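ATP-dependent DNA helicase (Mycobacterium smegmatis, PDB 5V9X) uses ATP to move 3'-to-5' along single-stranded DNA and unwind RNA:DNA hybrids. Local coordinates at residues F256-A268 with M655-Q667. Residues are numbered along the deposited sequence; the frame is centred on the assembly and turned at random.
Sequences FDLSVQVPVPDMA and MGFAGYATDNLHQ
Asn664, in the first turn of helix 661-676, ties that helix to the loop that follows strand 256-262. Its CB meets the methyl CE of Met267; a bend at chi3 (-75°) turns this methyl back onto Asn664 CB. CG lies near Pro265 O. Asn664 OD1 accepts a hydrogen bond from Met267 N at 2.8 Å. Asn664 ND2 donates to Val264 O at 3.1 Å, with that oxygen tilted from the amide plane. Asn664 ND2 also donates to Tyr660 O at 2.6 Å, this time in the amide plane. Two bonds to the loop and a third back to the helix's own start thus fix the rotation of a buried amide. Pro265 CA lies over one face of the ring of Tyr660, the N-cap residue, a CH-pi contact 3.9 Å from the centroid. Upstream the backbones pair as parallel strands. Ala658 N bonds to Val260 O, and Val262 N to Ala658 O. Gly656 O, at the Schellman end of helix 645-653, accepts from both Ser259 OG and Val260 N. Strand 657-659, almost 400 residues further along the chain, is the outermost strand of the second RecA-like sheet. Strand 256-262 lies between it and strand 424-429, while helix 433-448 packs on Val260 and Phe657.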
# COMPACT_ATOMS: atom_id res chain seq x y z
N PHE A 256 2.53 -21.34 -7.85
CA PHE A 256 3.24 -20.27 -8.53
C PHE A 256 4.46 -20.84 -9.25
O PHE A 256 5.11 -21.76 -8.75
CB PHE A 256 3.69 -19.18 -7.54
CG PHE A 256 2.55 -18.37 -6.98
CD1 PHE A 256 1.91 -18.77 -5.82
CD2 PHE A 256 2.13 -17.21 -7.61
CE1 PHE A 256 0.87 -18.02 -5.30
CE2 PHE A 256 1.09 -16.46 -7.10
CZ PHE A 256 0.46 -16.87 -5.94
N ASP A 257 4.76 -20.29 -10.42
CA ASP A 257 5.96 -20.63 -11.18
C ASP A 257 6.83 -19.38 -11.22
O ASP A 257 6.84 -18.63 -12.20
CB ASP A 257 5.60 -21.13 -12.58
CG ASP A 257 6.81 -21.57 -13.37
OD1 ASP A 257 7.88 -21.79 -12.76
OD2 ASP A 257 6.70 -21.69 -14.61
N LEU A 258 7.56 -19.16 -10.14
CA LEU A 258 8.34 -17.94 -9.96
C LEU A 258 9.76 -18.11 -10.50
O LEU A 258 10.26 -19.22 -10.67
CB LEU A 258 8.38 -17.54 -8.48
CG LEU A 258 7.01 -17.35 -7.82
CD1 LEU A 258 7.17 -16.99 -6.36
CD2 LEU A 258 6.20 -16.30 -8.56
N SER A 259 10.41 -16.98 -10.76
CA SER A 259 11.71 -16.97 -11.40
C SER A 259 12.36 -15.61 -11.21
O SER A 259 11.68 -14.58 -11.28
CB SER A 259 11.58 -17.29 -12.90
OG SER A 259 12.78 -17.02 -13.59
N VAL A 260 13.67 -15.62 -10.96
CA VAL A 260 14.46 -14.40 -10.81
C VAL A 260 15.52 -14.42 -11.90
O VAL A 260 16.49 -15.20 -11.82
CB VAL A 260 15.10 -14.28 -9.42
CG1 VAL A 260 15.98 -13.05 -9.34
CG2 VAL A 260 14.03 -14.23 -8.35
N GLN A 261 15.35 -13.58 -12.91
CA GLN A 261 16.22 -13.57 -14.09
C GLN A 261 17.14 -12.36 -14.05
O GLN A 261 16.68 -11.23 -13.84
CB GLN A 261 15.39 -13.59 -15.37
CG GLN A 261 14.49 -14.82 -15.50
CD GLN A 261 13.71 -14.86 -16.80
OE1 GLN A 261 13.92 -14.03 -17.70
NE2 GLN A 261 12.79 -15.82 -16.91
N VAL A 262 18.43 -12.60 -14.26
CA VAL A 262 19.44 -11.55 -14.37
C VAL A 262 20.13 -11.70 -15.72
O VAL A 262 20.89 -12.66 -15.93
CB VAL A 262 20.46 -11.62 -13.22
CG1 VAL A 262 21.63 -10.69 -13.49
CG2 VAL A 262 19.79 -11.26 -11.90
N PRO A 263 19.89 -10.79 -16.67
CA PRO A 263 20.37 -11.01 -18.04
C PRO A 263 21.88 -10.85 -18.22
O PRO A 263 22.41 -11.33 -19.23
CB PRO A 263 19.60 -9.97 -18.87
CG PRO A 263 18.48 -9.50 -17.98
CD PRO A 263 19.00 -9.62 -16.58
N VAL A 264 22.57 -10.19 -17.29
CA VAL A 264 23.99 -9.89 -17.48
C VAL A 264 24.84 -10.83 -16.63
O VAL A 264 24.39 -11.29 -15.57
CB VAL A 264 24.29 -8.42 -17.14
CG1 VAL A 264 23.51 -7.49 -18.06
CG2 VAL A 264 23.96 -8.13 -15.70
N PRO A 265 26.07 -11.15 -17.06
CA PRO A 265 26.90 -12.09 -16.30
C PRO A 265 27.52 -11.47 -15.05
O PRO A 265 27.81 -12.18 -14.08
CB PRO A 265 27.99 -12.50 -17.30
CG PRO A 265 28.09 -11.33 -18.22
CD PRO A 265 26.70 -10.78 -18.34
N ASP A 266 27.72 -10.16 -15.06
CA ASP A 266 28.34 -9.47 -13.93
C ASP A 266 27.71 -8.09 -13.83
O ASP A 266 27.98 -7.21 -14.65
CB ASP A 266 29.85 -9.37 -14.11
CG ASP A 266 30.56 -8.84 -12.88
OD1 ASP A 266 29.88 -8.47 -11.90
OD2 ASP A 266 31.81 -8.79 -12.89
N MET A 267 26.86 -7.90 -12.81
CA MET A 267 26.23 -6.60 -12.61
C MET A 267 27.21 -5.56 -12.08
O MET A 267 26.92 -4.36 -12.17
CB MET A 267 25.04 -6.74 -11.65
CG MET A 267 23.91 -7.59 -12.20
SD MET A 267 22.47 -7.68 -11.14
CE MET A 267 23.05 -8.80 -9.87
N ALA A 268 28.35 -5.98 -11.55
CA ALA A 268 29.35 -5.04 -11.05
C ALA A 268 30.21 -4.48 -12.17
O ALA A 268 30.63 -3.31 -12.11
CB ALA A 268 30.23 -5.71 -10.00
N MET A 655 14.19 -21.31 -6.17
CA MET A 655 13.63 -19.97 -6.31
C MET A 655 13.38 -19.58 -7.75
O MET A 655 12.79 -18.52 -8.00
CB MET A 655 14.56 -18.94 -5.66
CG MET A 655 14.62 -19.02 -4.16
SD MET A 655 15.85 -17.92 -3.46
CE MET A 655 15.68 -18.36 -1.73
N GLY A 656 13.82 -20.40 -8.71
CA GLY A 656 13.66 -20.07 -10.11
C GLY A 656 14.73 -19.17 -10.68
O GLY A 656 14.49 -18.53 -11.70
N PHE A 657 15.90 -19.11 -10.04
CA PHE A 657 17.01 -18.32 -10.57
C PHE A 657 17.32 -18.73 -12.00
O PHE A 657 17.41 -19.92 -12.31
CB PHE A 657 18.25 -18.51 -9.68
CG PHE A 657 18.28 -17.63 -8.47
CD1 PHE A 657 17.13 -17.37 -7.74
CD2 PHE A 657 19.48 -17.06 -8.04
CE1 PHE A 657 17.17 -16.56 -6.62
CE2 PHE A 657 19.52 -16.25 -6.92
CZ PHE A 657 18.36 -16.00 -6.21
N ALA A 658 17.49 -17.74 -12.87
CA ALA A 658 17.73 -18.00 -14.28
C ALA A 658 18.64 -16.93 -14.86
O ALA A 658 18.78 -15.84 -14.30
CB ALA A 658 16.41 -18.07 -15.07
N GLY A 659 19.26 -17.26 -15.99
CA GLY A 659 20.19 -16.36 -16.63
C GLY A 659 21.56 -16.41 -15.99
O GLY A 659 22.33 -17.34 -16.22
N TYR A 660 21.87 -15.40 -15.17
CA TYR A 660 23.10 -15.38 -14.38
C TYR A 660 22.81 -14.98 -12.94
O TYR A 660 23.66 -14.40 -12.27
CB TYR A 660 24.13 -14.43 -15.00
CG TYR A 660 24.50 -14.76 -16.42
CD1 TYR A 660 25.26 -15.89 -16.72
CD2 TYR A 660 24.12 -13.93 -17.47
CE1 TYR A 660 25.61 -16.18 -18.03
CE2 TYR A 660 24.47 -14.22 -18.77
CZ TYR A 660 25.21 -15.35 -19.05
OH TYR A 660 25.56 -15.63 -20.35
N ALA A 661 21.60 -15.28 -12.46
CA ALA A 661 21.23 -14.87 -11.11
C ALA A 661 22.05 -15.61 -10.05
O ALA A 661 22.34 -15.04 -9.00
CB ALA A 661 19.73 -15.10 -10.89
N THR A 662 22.42 -16.86 -10.31
CA THR A 662 23.25 -17.59 -9.35
C THR A 662 24.67 -17.05 -9.32
O THR A 662 25.25 -16.87 -8.24
CB THR A 662 23.26 -19.08 -9.69
OG1 THR A 662 21.92 -19.60 -9.63
CG2 THR A 662 24.12 -19.84 -8.69
N ASP A 663 25.26 -16.78 -10.49
CA ASP A 663 26.62 -16.26 -10.54
C ASP A 663 26.73 -14.93 -9.81
O ASP A 663 27.67 -14.71 -9.04
CB ASP A 663 27.07 -16.11 -12.00
CG ASP A 663 27.41 -17.43 -12.65
OD1 ASP A 663 28.07 -18.27 -12.00
OD2 ASP A 663 27.03 -17.63 -13.82
N ASN A 664 25.77 -14.03 -10.04
CA ASN A 664 25.88 -12.68 -9.50
C ASN A 664 25.62 -12.64 -8.00
O ASN A 664 26.22 -11.83 -7.29
CB ASN A 664 24.92 -11.74 -10.23
CG ASN A 664 25.41 -11.38 -11.61
OD1 ASN A 664 26.18 -10.44 -11.78
ND2 ASN A 664 24.98 -12.14 -12.61
N LEU A 665 24.71 -13.48 -7.50
CA LEU A 665 24.48 -13.54 -6.06
C LEU A 665 25.71 -14.09 -5.34
O LEU A 665 26.15 -13.54 -4.33
CB LEU A 665 23.26 -14.40 -5.75
CG LEU A 665 23.03 -14.65 -4.26
CD1 LEU A 665 22.78 -13.34 -3.53
CD2 LEU A 665 21.88 -15.62 -4.04
N HIS A 666 26.27 -15.19 -5.87
CA HIS A 666 27.47 -15.77 -5.27
C HIS A 666 28.62 -14.77 -5.28
O HIS A 666 29.30 -14.58 -4.26
CB HIS A 666 27.86 -17.04 -6.03
CG HIS A 666 28.94 -17.83 -5.36
ND1 HIS A 666 30.25 -17.42 -5.33
CD2 HIS A 666 28.90 -19.01 -4.69
CE1 HIS A 666 30.97 -18.31 -4.67
NE2 HIS A 666 30.17 -19.29 -4.27
N GLN A 667 28.85 -14.12 -6.42
CA GLN A 667 29.92 -13.14 -6.51
C GLN A 667 29.69 -11.97 -5.56
O GLN A 667 30.62 -11.48 -4.92
CB GLN A 667 30.06 -12.64 -7.95
CG GLN A 667 31.26 -11.74 -8.16
CD GLN A 667 31.06 -10.78 -9.31
OE1 GLN A 667 30.02 -10.78 -9.97
NE2 GLN A 667 32.06 -9.94 -9.55